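Local coordinates for protein nitrite oxidoreductase subunit A (Kuenenia stuttgartiensis, PDB 7B04) that belongs to the molybdopterin oxidoreductase family and binds an iron/sulfur cluster, a molybdenum atom and two molecules of MD1, at residues B[133-146]-B[158-172]. Sequence-based numbering, arbitrary orientation. Where two conformers were deposited one is given.
Sequences YPLIRKGWKRWADD and KYMFDNRGNDELLRA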
ATOM      1  N   TYR B 133      23.311 -14.252   5.176  1.00 29.14           N
ATOM      2  CA  TYR B 133      24.072 -15.175   6.004  1.00 24.73           C
ATOM      3  C   TYR B 133      24.024 -14.677   7.440  1.00 25.52           C
ATOM      4  O   TYR B 133      23.771 -13.489   7.677  1.00 29.34           O
ATOM      5  CB  TYR B 133      25.527 -15.278   5.515  1.00 27.35           C
ATOM      6  CG  TYR B 133      26.143 -13.944   5.143  1.00 36.33           C
ATOM      7  CD1 TYR B 133      26.166 -13.508   3.825  1.00 27.66           C
ATOM      8  CD2 TYR B 133      26.692 -13.117   6.113  1.00 33.52           C
ATOM      9  CE1 TYR B 133      26.725 -12.291   3.481  1.00 24.00           C
ATOM     10  CE2 TYR B 133      27.256 -11.900   5.779  1.00 37.89           C
ATOM     11  CZ  TYR B 133      27.270 -11.490   4.463  1.00 33.90           C
ATOM     12  OH  TYR B 133      27.827 -10.277   4.128  1.00 28.05           O
ATOM     13  N   PRO B 134      24.242 -15.558   8.418  1.00 29.07           N
ATOM     14  CA  PRO B 134      24.189 -15.125   9.821  1.00 28.70           C
ATOM     15  C   PRO B 134      25.203 -14.029  10.109  1.00 23.39           C
ATOM     16  O   PRO B 134      26.314 -14.025   9.575  1.00 23.77           O
ATOM     17  CB  PRO B 134      24.508 -16.407  10.598  1.00 23.44           C
ATOM     18  CG  PRO B 134      24.101 -17.509   9.681  1.00 22.34           C
ATOM     19  CD  PRO B 134      24.413 -17.018   8.299  1.00 27.25           C
ATOM     20  N   LEU B 135      24.806 -13.093  10.966  1.00 19.86           N
ATOM     21  CA  LEU B 135      25.626 -11.941  11.306  1.00 23.50           C
ATOM     22  C   LEU B 135      25.853 -11.875  12.809  1.00 27.94           C
ATOM     23  O   LEU B 135      24.944 -12.149  13.600  1.00 25.69           O
ATOM     24  CB  LEU B 135      24.976 -10.637  10.834  1.00 24.06           C
ATOM     25  CG  LEU B 135      24.843 -10.427   9.327  1.00 17.47           C
ATOM     26  CD1 LEU B 135      24.023  -9.179   9.037  1.00 10.21           C
ATOM     27  CD2 LEU B 135      26.216 -10.328   8.696  1.00 23.33           C
ATOM     28  N   ILE B 136      27.074 -11.512  13.193  1.00 29.91           N
ATOM     29  CA  ILE B 136      27.422 -11.226  14.578  1.00 30.43           C
ATOM     30  C   ILE B 136      28.207  -9.922  14.596  1.00 31.17           C
ATOM     31  O   ILE B 136      29.043  -9.677  13.719  1.00 28.05           O
ATOM     32  CB  ILE B 136      28.227 -12.377  15.221  1.00 27.36           C
ATOM     33  CG1 ILE B 136      28.533 -12.069  16.689  1.00 33.53           C
ATOM     34  CG2 ILE B 136      29.506 -12.655  14.443  1.00 32.46           C
ATOM     35  CD1 ILE B 136      29.134 -13.235  17.445  1.00 34.77           C
ATOM     36  N   ARG B 137      27.928  -9.077  15.584  1.00 28.85           N
ATOM     37  CA  ARG B 137      28.586  -7.782  15.667  1.00 30.88           C
ATOM     38  C   ARG B 137      30.002  -7.946  16.202  1.00 31.68           C
ATOM     39  O   ARG B 137      30.250  -8.744  17.112  1.00 27.71           O
ATOM     40  CB  ARG B 137      27.789  -6.827  16.552  1.00 33.23           C
ATOM     41  CG  ARG B 137      28.283  -5.391  16.499  1.00 34.27           C
ATOM     42  CD  ARG B 137      27.391  -4.485  17.319  1.00 39.84           C
ATOM     43  NE  ARG B 137      27.329  -4.932  18.704  1.00 37.24           N
ATOM     44  CZ  ARG B 137      28.252  -4.664  19.620  1.00 35.05           C
ATOM     45  NH1 ARG B 137      29.319  -3.938  19.309  1.00 27.14           N
ATOM     46  NH2 ARG B 137      28.106  -5.121  20.851  1.00 36.63           N
ATOM     47  N   LYS B 138      30.932  -7.183  15.625  1.00 36.27           N
ATOM     48  CA  LYS B 138      32.342  -7.334  15.971  1.00 38.37           C
ATOM     49  C   LYS B 138      32.590  -7.046  17.447  1.00 36.82           C
ATOM     50  O   LYS B 138      33.299  -7.797  18.126  1.00 33.99           O
ATOM     51  CB  LYS B 138      33.200  -6.420  15.094  1.00 34.87           C
ATOM     52  CG  LYS B 138      34.695  -6.582  15.321  1.00 43.08           C
ATOM     53  CD  LYS B 138      35.502  -5.610  14.473  1.00 37.92           C
ATOM     54  CE  LYS B 138      36.993  -5.881  14.601  1.00 57.93           C
ATOM     55  NZ  LYS B 138      37.487  -5.641  15.986  1.00 58.18           N
ATOM     56  N   GLY B 139      32.007  -5.967  17.967  1.00 38.83           N
ATOM     57  CA  GLY B 139      32.237  -5.629  19.361  1.00 30.79           C
ATOM     58  C   GLY B 139      31.535  -6.521  20.361  1.00 35.12           C
ATOM     59  O   GLY B 139      31.758  -6.359  21.565  1.00 39.08           O
ATOM     60  N   TRP B 140      30.736  -7.482  19.904  1.00 38.20           N
ATOM     61  CA  TRP B 140      30.161  -8.473  20.803  1.00 30.78           C
ATOM     62  C   TRP B 140      30.923  -9.783  20.743  1.00 34.01           C
ATOM     63  O   TRP B 140      31.151 -10.416  21.779  1.00 33.07           O
ATOM     64  CB  TRP B 140      28.688  -8.725  20.473  1.00 27.49           C
ATOM     65  CG  TRP B 140      27.959  -9.445  21.571  1.00 32.81           C
ATOM     66  CD1 TRP B 140      27.214  -8.883  22.566  1.00 35.19           C
ATOM     67  CD2 TRP B 140      27.925 -10.861  21.796  1.00 36.68           C
ATOM     68  NE1 TRP B 140      26.709  -9.860  23.390  1.00 33.88           N
ATOM     69  CE2 TRP B 140      27.132 -11.083  22.940  1.00 36.60           C
ATOM     70  CE3 TRP B 140      28.483 -11.962  21.139  1.00 38.22           C
ATOM     71  CZ2 TRP B 140      26.884 -12.360  23.440  1.00 33.58           C
ATOM     72  CZ3 TRP B 140      28.239 -13.228  21.640  1.00 38.09           C
ATOM     73  CH2 TRP B 140      27.445 -13.417  22.777  1.00 35.29           C
ATOM     74  N   LYS B 141      31.318 -10.199  19.539  1.00 33.89           N
ATOM     75  CA  LYS B 141      32.218 -11.335  19.405  1.00 34.40           C
ATOM     76  C   LYS B 141      33.536 -11.048  20.111  1.00 35.00           C
ATOM     77  O   LYS B 141      34.135 -11.944  20.718  1.00 30.84           O
ATOM     78  CB  LYS B 141      32.438 -11.640  17.925  1.00 32.63           C
ATOM     79  CG  LYS B 141      33.370 -12.797  17.632  1.00 31.56           C
ATOM     80  CD  LYS B 141      33.471 -13.013  16.130  1.00 30.19           C
ATOM     81  CE  LYS B 141      34.176 -14.314  15.798  1.00 35.48           C
ATOM     82  NZ  LYS B 141      35.582 -14.322  16.284  1.00 31.20           N
ATOM     83  N   ARG B 142      34.005  -9.799  20.035  0.51 37.62           N
ATOM     84  CA  ARG B 142      35.190  -9.388  20.784  0.51 38.42           C
ATOM     85  C   ARG B 142      34.971  -9.556  22.282  0.51 41.15           C
ATOM     86  O   ARG B 142      35.834 -10.082  22.996  0.51 39.39           O
ATOM     87  CB  ARG B 142      35.536  -7.935  20.452  0.51 37.65           C
ATOM     88  CG  ARG B 142      37.022  -7.614  20.461  0.51 37.77           C
ATOM     89  CD  ARG B 142      37.275  -6.122  20.262  0.51 40.65           C
ATOM     90  NE  ARG B 142      36.052  -5.373  19.979  0.51 37.21           N
ATOM     91  CZ  ARG B 142      35.979  -4.356  19.124  0.51 36.23           C
ATOM     92  NH1 ARG B 142      37.059  -3.966  18.463  0.51 37.52           N
ATOM     93  NH2 ARG B 142      34.827  -3.729  18.929  0.51 33.65           N
ATOM     94  N   TRP B 143      33.813  -9.110  22.775  1.00 38.73           N
ATOM     95  CA  TRP B 143      33.494  -9.245  24.191  1.00 35.99           C
ATOM     96  C   TRP B 143      33.381 -10.711  24.594  1.00 38.64           C
ATOM     97  O   TRP B 143      33.818 -11.100  25.684  1.00 41.58           O
ATOM     98  CB  TRP B 143      32.200  -8.487  24.488  1.00 37.14           C
ATOM     99  CG  TRP B 143      31.717  -8.579  25.896  1.00 33.59           C
ATOM    100  CD1 TRP B 143      32.380  -8.185  27.017  1.00 36.62           C
ATOM    101  CD2 TRP B 143      30.448  -9.078  26.332  1.00 35.50           C
ATOM    102  NE1 TRP B 143      31.608  -8.419  28.130  1.00 43.51           N
ATOM    103  CE2 TRP B 143      30.416  -8.966  27.735  1.00 35.81           C
ATOM    104  CE3 TRP B 143      29.337  -9.613  25.672  1.00 37.22           C
ATOM    105  CZ2 TRP B 143      29.319  -9.371  28.491  1.00 32.67           C
ATOM    106  CZ3 TRP B 143      28.250 -10.013  26.424  1.00 36.38           C
ATOM    107  CH2 TRP B 143      28.247  -9.890  27.818  1.00 37.22           C
ATOM    108  N   ALA B 144      32.804 -11.542  23.722  1.00 40.83           N
ATOM    109  CA  ALA B 144      32.707 -12.970  24.002  1.00 35.28           C
ATOM    110  C   ALA B 144      34.070 -13.651  23.973  1.00 38.69           C
ATOM    111  O   ALA B 144      34.282 -14.636  24.690  1.00 42.42           O
ATOM    112  CB  ALA B 144      31.761 -13.638  23.005  1.00 30.83           C
ATOM    113  N   ASP B 145      35.005 -13.144  23.166  1.00 38.79           N
ATOM    114  CA  ASP B 145      36.313 -13.777  23.052  1.00 35.83           C
ATOM    115  C   ASP B 145      37.253 -13.372  24.177  1.00 42.57           C
ATOM    116  O   ASP B 145      38.236 -14.078  24.432  1.00 34.79           O
ATOM    117  CB  ASP B 145      36.958 -13.432  21.708  1.00 35.45           C
ATOM    118  CG  ASP B 145      36.282 -14.124  20.541  1.00 37.69           C
ATOM    119  OD1 ASP B 145      35.727 -15.223  20.739  1.00 39.76           O
ATOM    120  OD2 ASP B 145      36.311 -13.566  19.423  1.00 39.13           O
ATOM    121  N   ASP B 146      36.975 -12.262  24.855  1.00 41.79           N
ATOM    122  CA  ASP B 146      37.788 -11.817  25.975  1.00 47.42           C
ATOM    123  C   ASP B 146      37.320 -12.394  27.304  1.00 49.61           C
ATOM    124  O   ASP B 146      37.865 -12.027  28.350  1.00 63.16           O
ATOM    125  CB  ASP B 146      37.793 -10.285  26.046  1.00 45.85           C
ATOM    126  CG  ASP B 146      38.526  -9.651  24.879  1.00 40.81           C
ATOM    127  OD1 ASP B 146      39.444 -10.296  24.330  1.00 41.51           O
ATOM    128  OD2 ASP B 146      38.187  -8.507  24.510  1.00 43.64           O
ATOM    129  N   LYS B 158      34.289   0.330  24.945  1.00 40.84           N
ATOM    130  CA  LYS B 158      35.347  -0.480  24.294  1.00 36.84           C
ATOM    131  C   LYS B 158      34.750  -1.520  23.363  1.00 35.72           C
ATOM    132  O   LYS B 158      35.241  -1.653  22.275  1.00 37.40           O
ATOM    133  CB  LYS B 158      36.111  -1.247  25.364  1.00 31.41           C
ATOM    134  CG  LYS B 158      36.980  -2.366  24.839  1.00 33.02           C
ATOM    135  CD  LYS B 158      38.103  -2.626  25.756  1.00 36.57           C
ATOM    136  CE  LYS B 158      38.844  -3.893  25.449  1.00 39.41           C
ATOM    137  NZ  LYS B 158      38.993  -4.681  26.686  1.00 52.57           N
ATOM    138  N   TYR B 159      33.756  -2.255  23.830  1.00 38.63           N
ATOM    139  CA  TYR B 159      33.058  -3.212  22.985  1.00 35.41           C
ATOM    140  C   TYR B 159      31.862  -2.598  22.268  1.00 35.03           C
ATOM    141  O   TYR B 159      31.087  -3.324  21.638  1.00 36.12           O
ATOM    142  CB  TYR B 159      32.625  -4.419  23.819  1.00 36.32           C
ATOM    143  CG  TYR B 159      33.781  -5.128  24.492  1.00 34.88           C
ATOM    144  CD1 TYR B 159      34.677  -5.893  23.756  1.00 39.52           C
ATOM    145  CD2 TYR B 159      33.983  -5.024  25.863  1.00 36.55           C
ATOM    146  CE1 TYR B 159      35.736  -6.538  24.366  1.00 38.74           C
ATOM    147  CE2 TYR B 159      35.040  -5.667  26.482  1.00 36.19           C
ATOM    148  CZ  TYR B 159      35.913  -6.423  25.729  1.00 35.92           C
ATOM    149  OH  TYR B 159      36.965  -7.064  26.339  1.00 36.55           O
ATOM    150  N   MET B 160      31.690  -1.278  22.373  1.00 35.83           N
ATOM    151  CA  MET B 160      30.747  -0.525  21.547  1.00 34.68           C
ATOM    152  C   MET B 160      29.301  -0.952  21.797  1.00 34.19           C
ATOM    153  O   MET B 160      28.540  -1.220  20.868  1.00 44.72           O
ATOM    154  CB  MET B 160      31.104  -0.643  20.063  1.00 31.62           C
ATOM    155  CG  MET B 160      32.433  -0.011  19.693  1.00 34.63           C
ATOM    156  SD  MET B 160      32.804  -0.160  17.936  1.00 42.34           S
ATOM    157  CE  MET B 160      34.454   0.531  17.874  1.00 43.43           C
ATOM    158  N   PHE B 161      28.919  -1.007  23.074  1.00 36.08           N
ATOM    159  CA  PHE B 161      27.510  -1.201  23.391  1.00 35.00           C
ATOM    160  C   PHE B 161      26.755   0.121  23.376  1.00 34.39           C
ATOM    161  O   PHE B 161      25.563   0.148  23.047  1.00 34.70           O
ATOM    162  CB  PHE B 161      27.339  -1.876  24.754  1.00 36.26           C
ATOM    163  CG  PHE B 161      27.716  -3.335  24.775  1.00 33.89           C
ATOM    164  CD1 PHE B 161      28.468  -3.898  23.759  1.00 42.00           C
ATOM    165  CD2 PHE B 161      27.296  -4.149  25.811  1.00 41.27           C
ATOM    166  CE1 PHE B 161      28.809  -5.238  23.789  1.00 46.11           C
ATOM    167  CE2 PHE B 161      27.628  -5.490  25.835  1.00 41.46           C
ATOM    168  CZ  PHE B 161      28.385  -6.033  24.827  1.00 38.51           C
ATOM    169  N   ASP B 162      27.431   1.218  23.718  1.00 40.39           N
ATOM    170  CA  ASP B 162      26.813   2.536  23.643  1.00 47.66           C
ATOM    171  C   ASP B 162      26.718   3.029  22.205  1.00 48.62           C
ATOM    172  O   ASP B 162      25.765   3.735  21.857  1.00 47.95           O
ATOM    173  CB  ASP B 162      27.595   3.539  24.492  1.00 43.12           C
ATOM    174  CG  ASP B 162      29.038   3.687  24.045  1.00 49.54           C
ATOM    175  OD1 ASP B 162      29.519   2.834  23.269  1.00 52.09           O
ATOM    176  OD2 ASP B 162      29.689   4.665  24.466  1.00 50.97           O
ATOM    177  N   ASN B 163      27.690   2.676  21.367  1.00 44.55           N
ATOM    178  CA  ASN B 163      27.703   3.033  19.952  1.00 49.21           C
ATOM    179  C   ASN B 163      27.717   1.737  19.146  1.00 42.93           C
ATOM    180  O   ASN B 163      28.779   1.253  18.746  1.00 49.11           O
ATOM    181  CB  ASN B 163      28.907   3.920  19.627  1.00 47.40           C
ATOM    182  CG  ASN B 163      28.825   4.536  18.244  1.00 54.72           C
ATOM    183  OD1 ASN B 163      27.870   4.304  17.502  1.00 51.09           O
ATOM    184  ND2 ASN B 163      29.830   5.328  17.890  1.00 45.84           N
ATOM    185  N   ARG B 164      26.531   1.179  18.906  1.00 33.14           N
ATOM    186  CA  ARG B 164      26.388  -0.025  18.099  1.00 34.46           C
ATOM    187  C   ARG B 164      26.166   0.271  16.623  1.00 44.12           C
ATOM    188  O   ARG B 164      26.148  -0.666  15.816  1.00 47.11           O
ATOM    189  CB  ARG B 164      25.217  -0.877  18.603  1.00 32.36           C
ATOM    190  CG  ARG B 164      25.493  -1.713  19.839  1.00 36.47           C
ATOM    191  CD  ARG B 164      24.357  -2.708  20.049  1.00 34.30           C
ATOM    192  NE  ARG B 164      24.585  -3.611  21.174  1.00 34.16           N
ATOM    193  CZ  ARG B 164      24.063  -3.440  22.385  1.00 33.44           C
ATOM    194  NH1 ARG B 164      23.281  -2.398  22.631  1.00 26.18           N
ATOM    195  NH2 ARG B 164      24.320  -4.313  23.351  1.00 31.81           N
ATOM    196  N   GLY B 165      26.004   1.538  16.248  1.00 43.69           N
ATOM    197  CA  GLY B 165      25.695   1.875  14.874  1.00 35.02           C
ATOM    198  C   GLY B 165      26.917   2.226  14.054  1.00 33.76           C
ATOM    199  O   GLY B 165      26.823   2.413  12.837  1.00 30.26           O
ATOM    200  N   ASN B 166      28.071   2.322  14.712  1.00 33.50           N
ATOM    201  CA  ASN B 166      29.343   2.536  14.037  1.00 34.19           C
ATOM    202  C   ASN B 166      30.263   1.329  14.151  1.00 34.21           C
ATOM    203  O   ASN B 166      31.447   1.424  13.809  1.00 31.16           O
ATOM    204  CB  ASN B 166      30.031   3.788  14.585  1.00 35.66           C
ATOM    205  CG  ASN B 166      29.272   5.057  14.254  1.00 38.06           C
ATOM    206  OD1 ASN B 166      28.761   5.738  15.142  1.00 35.30           O
ATOM    207  ND2 ASN B 166      29.188   5.377  12.967  1.00 43.11           N
ATOM    208  N   ASP B 167      29.746   0.196  14.620  1.00 32.79           N
ATOM    209  CA  ASP B 167      30.496  -1.047  14.641  1.00 33.14           C
ATOM    210  C   ASP B 167      30.213  -1.808  13.348  1.00 35.14           C
ATOM    211  O   ASP B 167      29.517  -1.320  12.456  1.00 36.91           O
ATOM    212  CB  ASP B 167      30.129  -1.862  15.881  1.00 28.24           C
ATOM    213  CG  ASP B 167      31.164  -2.916  16.221  1.00 32.36           C
ATOM    214  OD1 ASP B 167      32.156  -3.046  15.475  1.00 37.13           O
ATOM    215  OD2 ASP B 167      30.985  -3.611  17.242  1.00 36.73           O
ATOM    216  N   GLU B 168      30.747  -3.019  13.234  1.00 31.78           N
ATOM    217  CA  GLU B 168      30.640  -3.792  12.006  1.00 29.78           C
ATOM    218  C   GLU B 168      29.938  -5.115  12.271  1.00 36.52           C
ATOM    219  O   GLU B 168      30.192  -5.775  13.283  1.00 40.32           O
ATOM    220  CB  GLU B 168      32.021  -4.046  11.395  1.00 31.08           C
ATOM    221  CG  GLU B 168      31.976  -4.699  10.025  1.00 40.41           C
ATOM    222  CD  GLU B 168      33.352  -4.882   9.422  1.00 44.56           C
ATOM    223  OE1 GLU B 168      34.346  -4.529  10.092  1.00 41.30           O
ATOM    224  OE2 GLU B 168      33.440  -5.379   8.279  1.00 53.70           O
ATOM    225  N   LEU B 169      29.054  -5.496  11.352  1.00 32.98           N
ATOM    226  CA  LEU B 169      28.384  -6.789  11.400  1.00 26.27           C
ATOM    227  C   LEU B 169      29.159  -7.768  10.527  1.00 23.86           C
ATOM    228  O   LEU B 169      29.250  -7.586   9.309  1.00 32.27           O
ATOM    229  CB  LEU B 169      26.936  -6.666  10.933  1.00 23.21           C
ATOM    230  CG  LEU B 169      26.028  -5.846  11.850  1.00 27.77           C
ATOM    231  CD1 LEU B 169      24.682  -5.601  11.194  1.00 30.33           C
ATOM    232  CD2 LEU B 169      25.857  -6.538  13.195  1.00 28.05           C
ATOM    233  N   LEU B 170      29.712  -8.801  11.151  1.00 24.87           N
ATOM    234  CA  LEU B 170      30.571  -9.771  10.489  1.00 27.03           C
ATOM    235  C   LEU B 170      29.796 -11.037  10.144  1.00 26.11           C
ATOM    236  O   LEU B 170      28.784 -11.366  10.767  1.00 25.56           O
ATOM    237  CB  LEU B 170      31.770 -10.114  11.377  1.00 32.36           C
ATOM    238  CG  LEU B 170      32.636  -8.921  11.783  1.00 38.86           C
ATOM    239  CD1 LEU B 170      33.705  -9.345  12.779  1.00 32.94           C
ATOM    240  CD2 LEU B 170      33.262  -8.273  10.555  1.00 39.30           C
ATOM    241  N   ARG B 171      30.289 -11.750   9.136  1.00 27.40           N
ATOM    242  CA  ARG B 171      29.668 -13.009   8.753  1.00 22.31           C
ATOM    243  C   ARG B 171      29.993 -14.092   9.772  1.00 22.29           C
ATOM    244  O   ARG B 171      31.109 -14.165  10.293  1.00 35.83           O
ATOM    245  CB  ARG B 171      30.152 -13.446   7.368  1.00 28.57           C
ATOM    246  CG  ARG B 171      29.556 -14.767   6.896  1.00 36.74           C
ATOM    247  CD  ARG B 171      30.244 -15.313   5.656  1.00 33.55           C
ATOM    248  NE  ARG B 171      29.634 -16.568   5.221  1.00 40.36           N
ATOM    249  CZ  ARG B 171      28.783 -16.671   4.205  1.00 36.70           C
ATOM    250  NH1 ARG B 171      28.449 -15.595   3.509  1.00 27.95           N
ATOM    251  NH2 ARG B 171      28.272 -17.851   3.880  1.00 33.26           N
ATOM    252  N   ALA B 172      29.009 -14.937  10.056  1.00 20.88           N
ATOM    253  CA  ALA B 172      29.200 -16.083  10.924  1.00 28.70           C
ATOM    254  C   ALA B 172      28.593 -17.313  10.272  1.00 29.44           C
ATOM    255  O   ALA B 172      27.585 -17.228   9.563  1.00 27.43           O
ATOM    256  CB  ALA B 172      28.568 -15.855  12.305  1.00 28.31           C
TER
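R137 reaches across to the chain between Y159 and D167 and has more surface buried here than any other residue. Its side chain leaves with CG anti to the backbone N (chi1 -170°) and bends at chi3, which brings NH1 to two acceptors. The bond to Y159 O is nearly straight (169° at the hydrogen) and lies in the guanidinium plane; the salt bridge from R137 NH1 to D167 OD2, at 2.7 Å, is weak as a hydrogen bond. The same D167 OD2 receives G139 N at 2.7 Å on its syn lone pair, so one carboxylate oxygen links the arginine to the first turn of helix 138-145. R164 CG lies over one guanidinium face, and D692 forms salt bridges with both arginines.

R137 also ends strand 135-137, which pairs antiparallel with 169-171 at one border of a mixed sheet, 169-171 being outermost within the chain and 135-137 continuing to 693-696. I136 and L170 are a hydrogen-bonded pair, with I136 N to L170 O 3.0 Å and L170 N to I136 O 2.8 Å. Beyond the strand, K138 N bonds to E168 O.

Y159, next in buried surface, follows helix 153-158, which a Schellman motif ends at M160. W143 CB sits 3.8 Å from the centroid of the Y159 ring, over the face, a CH-pi contact, while Y159 OH donates to D146 OD2 at 2.6 Å on the anti side, somewhat out of the carboxylate plane. F161 completes an aromatic cluster with W140, W143 and Y159: its edge points at the W143 face, planes 80° apart.

L170 crosses K138 at a slant, its CD1 3.8 Å from K138 CB.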